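Local coordinates for protein carboxylesterase (Uncultured bacterium, PDB 5GMX) that hydrolyses carboxylic ester bonds as a family VIII carboxylesterase of the beta-lactamase fold and also hydrolyses oxyimino cephalosporins, at residues F348-Y361 and R375-L387. Residues are numbered along the deposited sequence; the frame is centred on the assembly and turned at random.
Sequences FGFADTKARLGMGY and RGVRLIEAAYRCL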
loop_
_atom_site.group_PDB
_atom_site.type_symbol
_atom_site.label_atom_id
_atom_site.label_comp_id
_atom_site.label_asym_id
_atom_site.label_seq_id
_atom_site.Cartn_x
_atom_site.Cartn_y
_atom_site.Cartn_z
ATOM N N PHE A 348 -3.358 -2.916 -6.707
ATOM C CA PHE A 348 -1.939 -3.126 -6.436
ATOM C C PHE A 348 -1.107 -2.012 -7.025
ATOM O O PHE A 348 -1.576 -1.229 -7.853
ATOM C CB PHE A 348 -1.447 -4.471 -6.993
ATOM C CG PHE A 348 -1.439 -4.529 -8.486
ATOM C CD1 PHE A 348 -2.579 -4.882 -9.181
ATOM C CD2 PHE A 348 -0.295 -4.200 -9.203
ATOM C CE1 PHE A 348 -2.574 -4.920 -10.560
ATOM C CE2 PHE A 348 -0.291 -4.235 -10.587
ATOM C CZ PHE A 348 -1.430 -4.600 -11.264
ATOM N N GLY A 349 0.146 -1.960 -6.598
ATOM C CA GLY A 349 1.108 -1.092 -7.236
ATOM C C GLY A 349 2.468 -1.737 -7.143
ATOM O O GLY A 349 2.736 -2.456 -6.164
ATOM N N PHE A 350 3.314 -1.526 -8.149
ATOM C CA PHE A 350 4.702 -1.978 -8.019
ATOM C C PHE A 350 5.694 -1.205 -8.883
ATOM O O PHE A 350 5.327 -0.482 -9.817
ATOM C CB PHE A 350 4.821 -3.487 -8.313
ATOM C CG PHE A 350 4.662 -3.845 -9.757
ATOM C CD1 PHE A 350 5.769 -3.889 -10.598
ATOM C CD2 PHE A 350 3.409 -4.133 -10.276
ATOM C CE1 PHE A 350 5.628 -4.217 -11.941
ATOM C CE2 PHE A 350 3.253 -4.457 -11.622
ATOM C CZ PHE A 350 4.368 -4.499 -12.453
ATOM N N ALA A 351 6.961 -1.358 -8.528
ATOM C CA ALA A 351 8.074 -0.729 -9.212
ATOM C C ALA A 351 9.086 -1.766 -9.692
ATOM O O ALA A 351 9.375 -2.748 -8.997
ATOM C CB ALA A 351 8.747 0.278 -8.300
ATOM N N ASP A 352 9.634 -1.494 -10.873
ATOM C CA ASP A 352 10.651 -2.301 -11.548
ATOM C C ASP A 352 11.784 -1.358 -11.937
ATOM O O ASP A 352 11.659 -0.620 -12.911
ATOM C CB ASP A 352 10.043 -2.995 -12.785
ATOM C CG ASP A 352 11.084 -3.729 -13.662
ATOM O OD1 ASP A 352 12.309 -3.569 -13.466
ATOM O OD2 ASP A 352 10.664 -4.461 -14.592
ATOM N N THR A 353 12.877 -1.361 -11.177
ATOM C CA THR A 353 13.952 -0.400 -11.424
ATOM C C THR A 353 14.753 -0.713 -12.694
ATOM O O THR A 353 15.428 0.167 -13.232
ATOM C CB THR A 353 14.945 -0.315 -10.242
ATOM O OG1 THR A 353 15.657 -1.550 -10.125
ATOM C CG2 THR A 353 14.221 -0.019 -8.950
ATOM N N LYS A 354 14.719 -1.962 -13.150
ATOM C CA LYS A 354 15.418 -2.324 -14.387
ATOM C C LYS A 354 14.766 -1.666 -15.603
ATOM O O LYS A 354 15.429 -0.969 -16.370
ATOM C CB LYS A 354 15.472 -3.844 -14.565
ATOM C CG LYS A 354 16.305 -4.564 -13.505
ATOM C CD LYS A 354 16.541 -6.026 -13.875
ATOM C CE LYS A 354 17.491 -6.730 -12.895
ATOM N NZ LYS A 354 16.854 -7.082 -11.579
ATOM N N ALA A 355 13.460 -1.860 -15.758
ATOM C CA ALA A 355 12.723 -1.244 -16.858
ATOM C C ALA A 355 12.335 0.200 -16.541
ATOM O O ALA A 355 11.753 0.889 -17.378
ATOM C CB ALA A 355 11.478 -2.065 -17.183
ATOM N N ARG A 356 12.668 0.654 -15.336
ATOM C CA ARG A 356 12.253 1.971 -14.855
ATOM C C ARG A 356 10.734 2.145 -14.990
ATOM O O ARG A 356 10.235 3.190 -15.409
ATOM C CB ARG A 356 13.025 3.076 -15.584
ATOM C CG ARG A 356 14.508 3.094 -15.191
ATOM C CD ARG A 356 15.357 3.925 -16.128
ATOM N NE ARG A 356 15.040 5.347 -16.045
ATOM C CZ ARG A 356 15.393 6.254 -16.957
ATOM N NH1 ARG A 356 16.072 5.889 -18.041
ATOM N NH2 ARG A 356 15.061 7.533 -16.787
ATOM N N LEU A 357 10.011 1.100 -14.602
ATOM C CA LEU A 357 8.570 1.022 -14.798
ATOM C C LEU A 357 7.837 1.039 -13.460
ATOM O O LEU A 357 8.189 0.297 -12.554
ATOM C CB LEU A 357 8.224 -0.252 -15.576
ATOM C CG LEU A 357 6.777 -0.672 -15.861
ATOM C CD1 LEU A 357 6.720 -1.489 -17.148
ATOM C CD2 LEU A 357 6.182 -1.495 -14.711
ATOM N N GLY A 358 6.820 1.881 -13.335
ATOM C CA GLY A 358 5.964 1.854 -12.165
ATOM C C GLY A 358 4.540 1.619 -12.622
ATOM O O GLY A 358 4.135 2.115 -13.666
HETATM N N MSE A 359 3.768 0.873 -11.849
HETATM C CA MSE A 359 2.421 0.537 -12.286
HETATM C C MSE A 359 1.427 0.611 -11.144
HETATM O O MSE A 359 1.737 0.202 -10.013
HETATM C CB MSE A 359 2.392 -0.864 -12.910
HETATM C CG MSE A 359 1.017 -1.243 -13.454
HETATM SE SE MSE A 359 0.909 -3.052 -14.240
HETATM C CE MSE A 359 2.477 -2.964 -15.402
ATOM N N GLY A 360 0.231 1.118 -11.441
ATOM C CA GLY A 360 -0.811 1.233 -10.435
ATOM C C GLY A 360 -2.181 0.804 -10.931
ATOM O O GLY A 360 -2.547 1.073 -12.072
ATOM N N TYR A 361 -2.951 0.142 -10.071
ATOM C CA TYR A 361 -4.271 -0.327 -10.476
ATOM C C TYR A 361 -5.239 -0.351 -9.293
ATOM O O TYR A 361 -4.929 -0.905 -8.219
ATOM C CB TYR A 361 -4.143 -1.702 -11.141
ATOM C CG TYR A 361 -5.450 -2.397 -11.449
ATOM C CD1 TYR A 361 -6.416 -1.800 -12.258
ATOM C CD2 TYR A 361 -5.690 -3.677 -10.978
ATOM C CE1 TYR A 361 -7.618 -2.449 -12.537
ATOM C CE2 TYR A 361 -6.862 -4.344 -11.271
ATOM C CZ TYR A 361 -7.830 -3.720 -12.028
ATOM O OH TYR A 361 -8.990 -4.404 -12.280
ATOM N N ARG A 375 -6.992 -9.874 -13.562
ATOM C CA ARG A 375 -7.034 -8.568 -14.213
ATOM C C ARG A 375 -5.637 -7.939 -14.241
ATOM O O ARG A 375 -5.166 -7.427 -15.279
ATOM C CB ARG A 375 -8.029 -7.659 -13.492
ATOM C CG ARG A 375 -9.455 -8.202 -13.518
ATOM C CD ARG A 375 -10.391 -7.401 -12.626
ATOM N NE ARG A 375 -10.213 -7.709 -11.209
ATOM C CZ ARG A 375 -10.949 -7.180 -10.234
ATOM N NH1 ARG A 375 -11.911 -6.307 -10.527
ATOM N NH2 ARG A 375 -10.724 -7.523 -8.967
ATOM N N GLY A 376 -4.977 -8.004 -13.086
ATOM C CA GLY A 376 -3.623 -7.510 -12.933
ATOM C C GLY A 376 -2.615 -8.295 -13.742
ATOM O O GLY A 376 -1.719 -7.711 -14.341
ATOM N N VAL A 377 -2.756 -9.617 -13.754
ATOM C CA VAL A 377 -1.871 -10.472 -14.537
ATOM C C VAL A 377 -1.906 -10.076 -16.010
ATOM O O VAL A 377 -0.860 -9.943 -16.655
ATOM C CB VAL A 377 -2.249 -11.954 -14.401
ATOM C CG1 VAL A 377 -1.388 -12.804 -15.317
ATOM C CG2 VAL A 377 -2.115 -12.405 -12.946
ATOM N N ARG A 378 -3.118 -9.858 -16.515
ATOM C CA ARG A 378 -3.330 -9.457 -17.901
ATOM C C ARG A 378 -2.673 -8.120 -18.208
ATOM O O ARG A 378 -1.994 -7.958 -19.242
ATOM C CB ARG A 378 -4.829 -9.379 -18.204
ATOM C CG ARG A 378 -5.164 -9.202 -19.669
ATOM C CD ARG A 378 -6.673 -9.249 -19.891
ATOM N NE ARG A 378 -7.020 -9.809 -21.197
ATOM C CZ ARG A 378 -8.214 -10.314 -21.499
ATOM N NH1 ARG A 378 -9.177 -10.332 -20.585
ATOM N NH2 ARG A 378 -8.447 -10.804 -22.712
ATOM N N LEU A 379 -2.900 -7.152 -17.321
ATOM C CA LEU A 379 -2.320 -5.823 -17.511
ATOM C C LEU A 379 -0.796 -5.845 -17.499
ATOM O O LEU A 379 -0.149 -5.136 -18.289
ATOM C CB LEU A 379 -2.835 -4.871 -16.439
ATOM C CG LEU A 379 -4.317 -4.542 -16.576
ATOM C CD1 LEU A 379 -4.831 -3.920 -15.288
ATOM C CD2 LEU A 379 -4.537 -3.606 -17.756
ATOM N N ILE A 380 -0.233 -6.623 -16.573
ATOM C CA ILE A 380 1.215 -6.768 -16.438
ATOM C C ILE A 380 1.827 -7.420 -17.680
ATOM O O ILE A 380 2.855 -6.953 -18.211
ATOM C CB ILE A 380 1.591 -7.600 -15.184
ATOM C CG1 ILE A 380 1.304 -6.811 -13.903
ATOM C CG2 ILE A 380 3.057 -7.971 -15.206
ATOM C CD1 ILE A 380 1.350 -7.653 -12.633
ATOM N N GLU A 381 1.196 -8.489 -18.158
ATOM C CA GLU A 381 1.717 -9.150 -19.348
ATOM C C GLU A 381 1.692 -8.190 -20.545
ATOM O O GLU A 381 2.687 -8.065 -21.292
ATOM C CB GLU A 381 0.924 -10.423 -19.665
ATOM C CG GLU A 381 1.706 -11.390 -20.560
ATOM C CD GLU A 381 0.825 -12.362 -21.330
ATOM O OE1 GLU A 381 -0.091 -12.953 -20.717
ATOM O OE2 GLU A 381 1.062 -12.548 -22.548
ATOM N N ALA A 382 0.573 -7.486 -20.708
ATOM C CA ALA A 382 0.451 -6.534 -21.812
ATOM C C ALA A 382 1.536 -5.473 -21.723
ATOM O O ALA A 382 2.183 -5.158 -22.712
ATOM C CB ALA A 382 -0.920 -5.892 -21.818
ATOM N N ALA A 383 1.731 -4.934 -20.524
ATOM C CA ALA A 383 2.709 -3.882 -20.311
ATOM C C ALA A 383 4.115 -4.328 -20.672
ATOM O O ALA A 383 4.869 -3.562 -21.271
ATOM C CB ALA A 383 2.666 -3.410 -18.877
ATOM N N TYR A 384 4.483 -5.556 -20.307
ATOM C CA TYR A 384 5.842 -5.994 -20.620
ATOM C C TYR A 384 6.002 -6.481 -22.060
ATOM O O TYR A 384 7.126 -6.672 -22.526
ATOM C CB TYR A 384 6.309 -7.067 -19.635
ATOM C CG TYR A 384 6.821 -6.450 -18.348
ATOM C CD1 TYR A 384 8.139 -6.015 -18.243
ATOM C CD2 TYR A 384 5.979 -6.261 -17.257
ATOM C CE1 TYR A 384 8.613 -5.427 -17.074
ATOM C CE2 TYR A 384 6.446 -5.682 -16.078
ATOM C CZ TYR A 384 7.760 -5.266 -16.001
ATOM O OH TYR A 384 8.226 -4.694 -14.850
ATOM N N ARG A 385 4.898 -6.664 -22.778
ATOM C CA ARG A 385 5.020 -6.899 -24.217
ATOM C C ARG A 385 5.453 -5.652 -24.995
ATOM O O ARG A 385 5.974 -5.752 -26.104
ATOM C CB ARG A 385 3.701 -7.410 -24.787
ATOM C CG ARG A 385 3.530 -8.898 -24.680
ATOM C CD ARG A 385 2.344 -9.353 -25.495
ATOM N NE ARG A 385 2.401 -8.905 -26.884
ATOM C CZ ARG A 385 1.381 -9.028 -27.726
ATOM N NH1 ARG A 385 0.255 -9.581 -27.296
ATOM N NH2 ARG A 385 1.481 -8.608 -28.982
ATOM N N CYS A 386 5.235 -4.479 -24.412
ATOM C CA CYS A 386 5.503 -3.219 -25.100
ATOM C C CYS A 386 6.932 -2.707 -24.921
ATOM O O CYS A 386 7.257 -1.599 -25.355
ATOM C CB CYS A 386 4.512 -2.153 -24.623
ATOM S SG CYS A 386 2.783 -2.544 -24.986
ATOM N N LEU A 387 7.783 -3.507 -24.286
ATOM C CA LEU A 387 9.159 -3.099 -24.013
ATOM C C LEU A 387 10.154 -3.798 -24.938
ATOM O O LEU A 387 10.410 -4.996 -24.800
ATOM C CB LEU A 387 9.505 -3.387 -22.552
ATOM C CG LEU A 387 8.622 -2.690 -21.512
ATOM C CD1 LEU A 387 9.019 -3.086 -20.094
ATOM C CD2 LEU A 387 8.685 -1.184 -21.676
#
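The C-terminal helix of the beta-lactamase fold packs here on a hairpin of the antiparallel sheet, Tyr384 meeting Asp352 and Leu379 meeting Tyr361. Helix 375-385 runs antiparallel to strand 357-361, their axes 10.4 Å apart at 151°. Tyr384 OH donates a very short hydrogen bond, 2.5 Å, to Asp352 OD2; carboxylate and ring lie nearly coplanar, 24° apart. The other oxygen, Asp352 OD1, takes the backbone N of Ala355 at 3.1 Å in an Asx motif, from above the carboxylate plane, and also binds Asn335. Leu357 CD1 lies over one face of the Tyr384 ring, offset to its rim. In the middle, Ile380 CG1 touches both Phe350 CE2 and Met359 SE (selenomethionine), each at 3.8 Å. A bend at chi3 (-49°) brings Met359 CE to 3.5 Å from Ala383 CB. Leu379 CD1 sits over the centre of one face of the Tyr361 ring, a CH-pi contact 4.1 Å from its centroid. Phe348 CE1 sits 3.7 Å from Gly376 CA, close against the helix backbone. Arg375 lays its CD against Tyr361 OH while its guanidinium salt-bridges Asp373 and Glu31. The interface is thus mainly apolar, and one carboxylate ties the helix's last turn to the hairpin's turn.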